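Local coordinates for tight junction protein ZO-3 (Homo sapiens, PDB 3KFV) that helps link tight-junction membrane proteins such as claudins and occludin to the actin cytoskeleton, as a MAGUK scaffold represented here by its SH3 and guanylate kinase-like domains, at residues A[21-34]-A[49-63]. Residues are numbered along the deposited sequence; the frame is centred on the assembly and turned at random.
Sequences LGFTRGDVFHVLDT and WLAVRMGRDLREQER
Val-31 and Phe-29 of strand 28-33 pack against Trp-49, Ala-51 and Arg-53 of strand 49-54, on the inner face of an antiparallel pair belonging to the SH3 domain. CG2 of Val-31 lies 3.7 Å from CE3 of the Trp-49 indole, and the Ala-51 methyl touches both Val-31 and the Phe-29 ring. That ring runs alongside the Arg-53 side chain, its plane turned 75° from the guanidinium. Bent at chi3 (-52°), Arg-53 brings NH2 to the carbonyl O of Gly-22 in a weak bond of 2.7 Å, met at the guanidinium edge, while NH1 forms a salt bridge with Glu-62; the group thus ties the loop before strand 28-33 to the hairpin of strands 49-54 and 60-66. Leu-21 drops CD1 onto the backbone O of Glu-62. Thr-34 lays CG2 over one face of the Trp-49 five-membered ring, a CH-pi contact.

His-30 and Val-52 exchange backbone hydrogen bonds. Farther along, Leu-32 and Asp-33 both face Leu-50 in a classic beta bulge, whose Leu-50 O accepts hydrogen bonds from Asp-33 N and, weakly, from Leu-32 N.

The face bearing His-30 and Val-52 is looser toward its rim, where Asp-33 and Glu-60 are exposed. Leu-32 packs on Leu-50 and Val-52, its CD1 3.5 Å from Val-52 CG2, and one polar bond joins them: with CG anti to the backbone N (chi1 -179°), the His-30 ring lies beside Glu-60, and its ND1 donates to OE2 at 2.9 Å, near the imidazole plane yet from above the carboxylate plane. Selenium of selenomethionine Met-54 rests by the His-30 CB.

Strand 5-9 flanks strand 28-33, stacking Tyr-6 on His-30; strand 60-66 turns Ile-66 onto Phe-29, Ala-51 and Trp-49, and Trp-296 of strand 294-298 touches Val-28 and Met-54.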
# COMPACT_ATOMS: atom_id res chain seq x y z
N LEU A 21 4.98 2.93 -22.88
CA LEU A 21 4.38 2.42 -21.65
C LEU A 21 3.38 3.40 -21.06
O LEU A 21 3.56 4.62 -21.13
CB LEU A 21 5.47 2.09 -20.62
CG LEU A 21 6.44 0.97 -21.02
CD1 LEU A 21 7.52 0.77 -19.96
CD2 LEU A 21 5.68 -0.32 -21.28
N GLY A 22 2.31 2.86 -20.49
CA GLY A 22 1.32 3.69 -19.81
C GLY A 22 1.62 3.75 -18.33
O GLY A 22 2.21 2.83 -17.76
N PHE A 23 1.24 4.85 -17.69
CA PHE A 23 1.44 4.94 -16.25
C PHE A 23 0.41 5.79 -15.52
O PHE A 23 -0.39 6.51 -16.13
CB PHE A 23 2.86 5.41 -15.92
CG PHE A 23 3.26 6.71 -16.56
CD1 PHE A 23 4.27 6.74 -17.51
CD2 PHE A 23 2.64 7.89 -16.21
CE1 PHE A 23 4.65 7.94 -18.09
CE2 PHE A 23 3.02 9.09 -16.79
CZ PHE A 23 4.02 9.11 -17.74
N THR A 24 0.47 5.70 -14.20
CA THR A 24 -0.48 6.36 -13.32
C THR A 24 0.28 7.05 -12.20
O THR A 24 1.37 6.61 -11.84
CB THR A 24 -1.46 5.31 -12.71
OG1 THR A 24 -2.40 4.92 -13.71
CG2 THR A 24 -2.20 5.86 -11.50
N ARG A 25 -0.27 8.13 -11.67
CA ARG A 25 0.31 8.74 -10.47
C ARG A 25 0.82 7.67 -9.50
O ARG A 25 0.04 6.87 -8.98
CB ARG A 25 -0.73 9.62 -9.77
CG ARG A 25 -0.96 10.94 -10.44
CD ARG A 25 -2.08 11.70 -9.77
NE ARG A 25 -2.00 13.13 -10.06
CZ ARG A 25 -2.33 13.68 -11.22
NH1 ARG A 25 -2.76 12.92 -12.22
NH2 ARG A 25 -2.23 14.99 -11.39
N GLY A 26 2.13 7.66 -9.26
CA GLY A 26 2.71 6.78 -8.27
C GLY A 26 3.55 5.65 -8.84
O GLY A 26 4.35 5.06 -8.12
N ASP A 27 3.36 5.34 -10.11
CA ASP A 27 4.16 4.30 -10.75
C ASP A 27 5.63 4.69 -10.76
O ASP A 27 5.97 5.87 -10.77
CB ASP A 27 3.66 4.03 -12.17
CG ASP A 27 2.41 3.16 -12.20
OD1 ASP A 27 2.34 2.20 -11.40
OD2 ASP A 27 1.51 3.43 -13.03
N VAL A 28 6.50 3.68 -10.74
CA VAL A 28 7.93 3.92 -10.69
C VAL A 28 8.62 3.23 -11.85
O VAL A 28 8.29 2.11 -12.21
CB VAL A 28 8.56 3.44 -9.35
CG1 VAL A 28 10.06 3.60 -9.38
CG2 VAL A 28 7.98 4.21 -8.17
N PHE A 29 9.59 3.92 -12.45
CA PHE A 29 10.30 3.36 -13.59
C PHE A 29 11.80 3.38 -13.40
O PHE A 29 12.39 4.40 -13.04
CB PHE A 29 9.93 4.09 -14.88
CG PHE A 29 8.52 3.84 -15.32
CD1 PHE A 29 8.26 2.93 -16.33
CD2 PHE A 29 7.46 4.49 -14.72
CE1 PHE A 29 6.96 2.69 -16.74
CE2 PHE A 29 6.16 4.26 -15.12
CZ PHE A 29 5.91 3.35 -16.13
N HIS A 30 12.42 2.23 -13.64
CA HIS A 30 13.86 2.19 -13.75
C HIS A 30 14.22 2.60 -15.16
O HIS A 30 14.15 1.79 -16.09
CB HIS A 30 14.37 0.78 -13.45
CG HIS A 30 15.86 0.66 -13.53
ND1 HIS A 30 16.49 -0.51 -13.91
CD2 HIS A 30 16.84 1.56 -13.28
CE1 HIS A 30 17.80 -0.32 -13.88
NE2 HIS A 30 18.04 0.92 -13.51
N VAL A 31 14.57 3.88 -15.33
CA VAL A 31 14.96 4.41 -16.63
C VAL A 31 16.35 3.92 -17.00
O VAL A 31 17.35 4.38 -16.43
CB VAL A 31 14.94 5.94 -16.64
CG1 VAL A 31 15.37 6.48 -17.99
CG2 VAL A 31 13.57 6.45 -16.28
N LEU A 32 16.42 2.99 -17.94
CA LEU A 32 17.68 2.33 -18.30
C LEU A 32 18.64 3.27 -19.02
O LEU A 32 19.83 3.30 -18.71
CB LEU A 32 17.41 1.08 -19.14
CG LEU A 32 16.58 -0.00 -18.45
CD1 LEU A 32 16.51 -1.26 -19.30
CD2 LEU A 32 17.14 -0.31 -17.07
N ASP A 33 18.12 4.02 -19.98
CA ASP A 33 18.96 4.97 -20.72
C ASP A 33 18.16 6.17 -21.20
O ASP A 33 16.97 6.07 -21.44
CB ASP A 33 19.64 4.29 -21.90
CG ASP A 33 20.64 5.20 -22.59
OD1 ASP A 33 21.75 5.39 -22.05
OD2 ASP A 33 20.30 5.74 -23.68
N THR A 34 18.84 7.31 -21.35
CA THR A 34 18.21 8.53 -21.83
C THR A 34 18.79 8.95 -23.18
O THR A 34 18.52 8.32 -24.21
CB THR A 34 18.37 9.68 -20.82
OG1 THR A 34 19.74 10.11 -20.79
CG2 THR A 34 17.96 9.24 -19.44
N TRP A 49 12.87 8.02 -23.45
CA TRP A 49 13.70 7.29 -22.49
C TRP A 49 13.38 5.81 -22.57
O TRP A 49 12.22 5.44 -22.72
CB TRP A 49 13.44 7.75 -21.05
CG TRP A 49 13.91 9.12 -20.70
CD1 TRP A 49 14.69 9.94 -21.46
CD2 TRP A 49 13.65 9.83 -19.48
NE1 TRP A 49 14.91 11.13 -20.80
CE2 TRP A 49 14.29 11.08 -19.58
CE3 TRP A 49 12.93 9.52 -18.32
CZ2 TRP A 49 14.23 12.02 -18.56
CZ3 TRP A 49 12.87 10.46 -17.31
CH2 TRP A 49 13.52 11.70 -17.44
N LEU A 50 14.39 4.96 -22.46
CA LEU A 50 14.14 3.53 -22.35
C LEU A 50 13.97 3.19 -20.88
O LEU A 50 14.89 3.37 -20.09
CB LEU A 50 15.29 2.72 -22.96
CG LEU A 50 15.09 1.20 -22.89
CD1 LEU A 50 14.15 0.74 -24.00
CD2 LEU A 50 16.42 0.45 -22.97
N ALA A 51 12.80 2.69 -20.51
CA ALA A 51 12.50 2.44 -19.11
C ALA A 51 11.86 1.08 -18.86
O ALA A 51 11.39 0.43 -19.78
CB ALA A 51 11.60 3.55 -18.57
N VAL A 52 11.84 0.68 -17.59
CA VAL A 52 11.23 -0.58 -17.19
C VAL A 52 10.35 -0.34 -15.97
O VAL A 52 10.75 0.36 -15.04
CB VAL A 52 12.30 -1.63 -16.84
CG1 VAL A 52 11.66 -2.97 -16.56
CG2 VAL A 52 13.32 -1.73 -17.96
N ARG A 53 9.15 -0.92 -15.95
CA ARG A 53 8.25 -0.70 -14.82
C ARG A 53 8.68 -1.51 -13.60
O ARG A 53 9.25 -2.59 -13.72
CB ARG A 53 6.79 -1.00 -15.17
CG ARG A 53 5.86 -0.87 -13.97
CD ARG A 53 4.40 -1.02 -14.33
NE ARG A 53 4.03 -0.13 -15.43
CZ ARG A 53 3.52 -0.54 -16.59
NH1 ARG A 53 3.31 -1.83 -16.80
NH2 ARG A 53 3.22 0.35 -17.53
N MSE A 54 8.40 -0.96 -12.43
CA MSE A 54 8.77 -1.59 -11.17
C MSE A 54 7.51 -1.95 -10.40
O MSE A 54 6.71 -1.07 -10.07
CB MSE A 54 9.64 -0.64 -10.35
CG MSE A 54 10.92 -0.22 -11.04
SE MSE A 54 12.34 -1.58 -10.98
CE MSE A 54 12.54 -1.75 -9.04
N GLY A 55 7.32 -3.24 -10.13
CA GLY A 55 6.16 -3.70 -9.39
C GLY A 55 6.41 -3.63 -7.90
O GLY A 55 7.52 -3.31 -7.46
N ARG A 56 5.38 -3.92 -7.10
CA ARG A 56 5.51 -3.99 -5.65
C ARG A 56 6.61 -4.97 -5.25
O ARG A 56 7.15 -4.91 -4.15
CB ARG A 56 4.18 -4.41 -5.00
N ASP A 57 6.94 -5.88 -6.17
CA ASP A 57 8.02 -6.84 -5.97
C ASP A 57 9.38 -6.15 -5.95
O ASP A 57 10.35 -6.69 -5.41
CB ASP A 57 7.99 -7.89 -7.08
N LEU A 58 9.44 -4.95 -6.52
CA LEU A 58 10.71 -4.27 -6.80
C LEU A 58 11.46 -5.00 -7.90
O LEU A 58 12.65 -4.76 -8.13
CB LEU A 58 11.58 -4.14 -5.54
CG LEU A 58 11.13 -3.12 -4.49
CD1 LEU A 58 12.23 -2.92 -3.45
CD2 LEU A 58 10.75 -1.80 -5.12
N ARG A 59 10.76 -5.90 -8.59
CA ARG A 59 11.33 -6.63 -9.71
C ARG A 59 10.88 -6.02 -11.03
O ARG A 59 9.71 -5.70 -11.20
CB ARG A 59 10.95 -8.11 -9.64
N GLU A 60 11.82 -5.87 -11.96
CA GLU A 60 11.54 -5.28 -13.27
C GLU A 60 10.43 -6.04 -14.00
O GLU A 60 10.39 -7.27 -13.99
CB GLU A 60 12.81 -5.23 -14.13
CG GLU A 60 13.96 -4.47 -13.49
CD GLU A 60 15.04 -4.05 -14.49
OE1 GLU A 60 14.91 -4.37 -15.69
OE2 GLU A 60 16.01 -3.39 -14.06
N GLN A 61 9.53 -5.28 -14.62
CA GLN A 61 8.42 -5.87 -15.36
C GLN A 61 8.45 -5.46 -16.84
O GLN A 61 9.46 -5.64 -17.51
CB GLN A 61 7.09 -5.53 -14.69
CG GLN A 61 7.03 -5.98 -13.24
CD GLN A 61 5.65 -5.86 -12.62
OE1 GLN A 61 4.80 -5.10 -13.09
NE2 GLN A 61 5.42 -6.62 -11.55
N GLU A 62 7.35 -4.90 -17.34
CA GLU A 62 7.27 -4.53 -18.76
C GLU A 62 8.35 -3.53 -19.17
O GLU A 62 8.48 -2.46 -18.57
CB GLU A 62 5.89 -3.97 -19.10
CG GLU A 62 4.73 -4.91 -18.81
CD GLU A 62 4.31 -4.87 -17.35
OE1 GLU A 62 4.89 -4.07 -16.57
OE2 GLU A 62 3.40 -5.65 -16.98
N ARG A 63 9.11 -3.88 -20.20
CA ARG A 63 10.11 -2.98 -20.76
C ARG A 63 9.49 -2.16 -21.88
O ARG A 63 8.58 -2.63 -22.56
CB ARG A 63 11.30 -3.79 -21.29
CG ARG A 63 12.59 -3.00 -21.43
CD ARG A 63 13.77 -3.93 -21.70
NE ARG A 63 13.73 -4.47 -23.06
CZ ARG A 63 14.57 -4.13 -24.02
NH1 ARG A 63 15.54 -3.25 -23.79
NH2 ARG A 63 14.45 -4.67 -25.23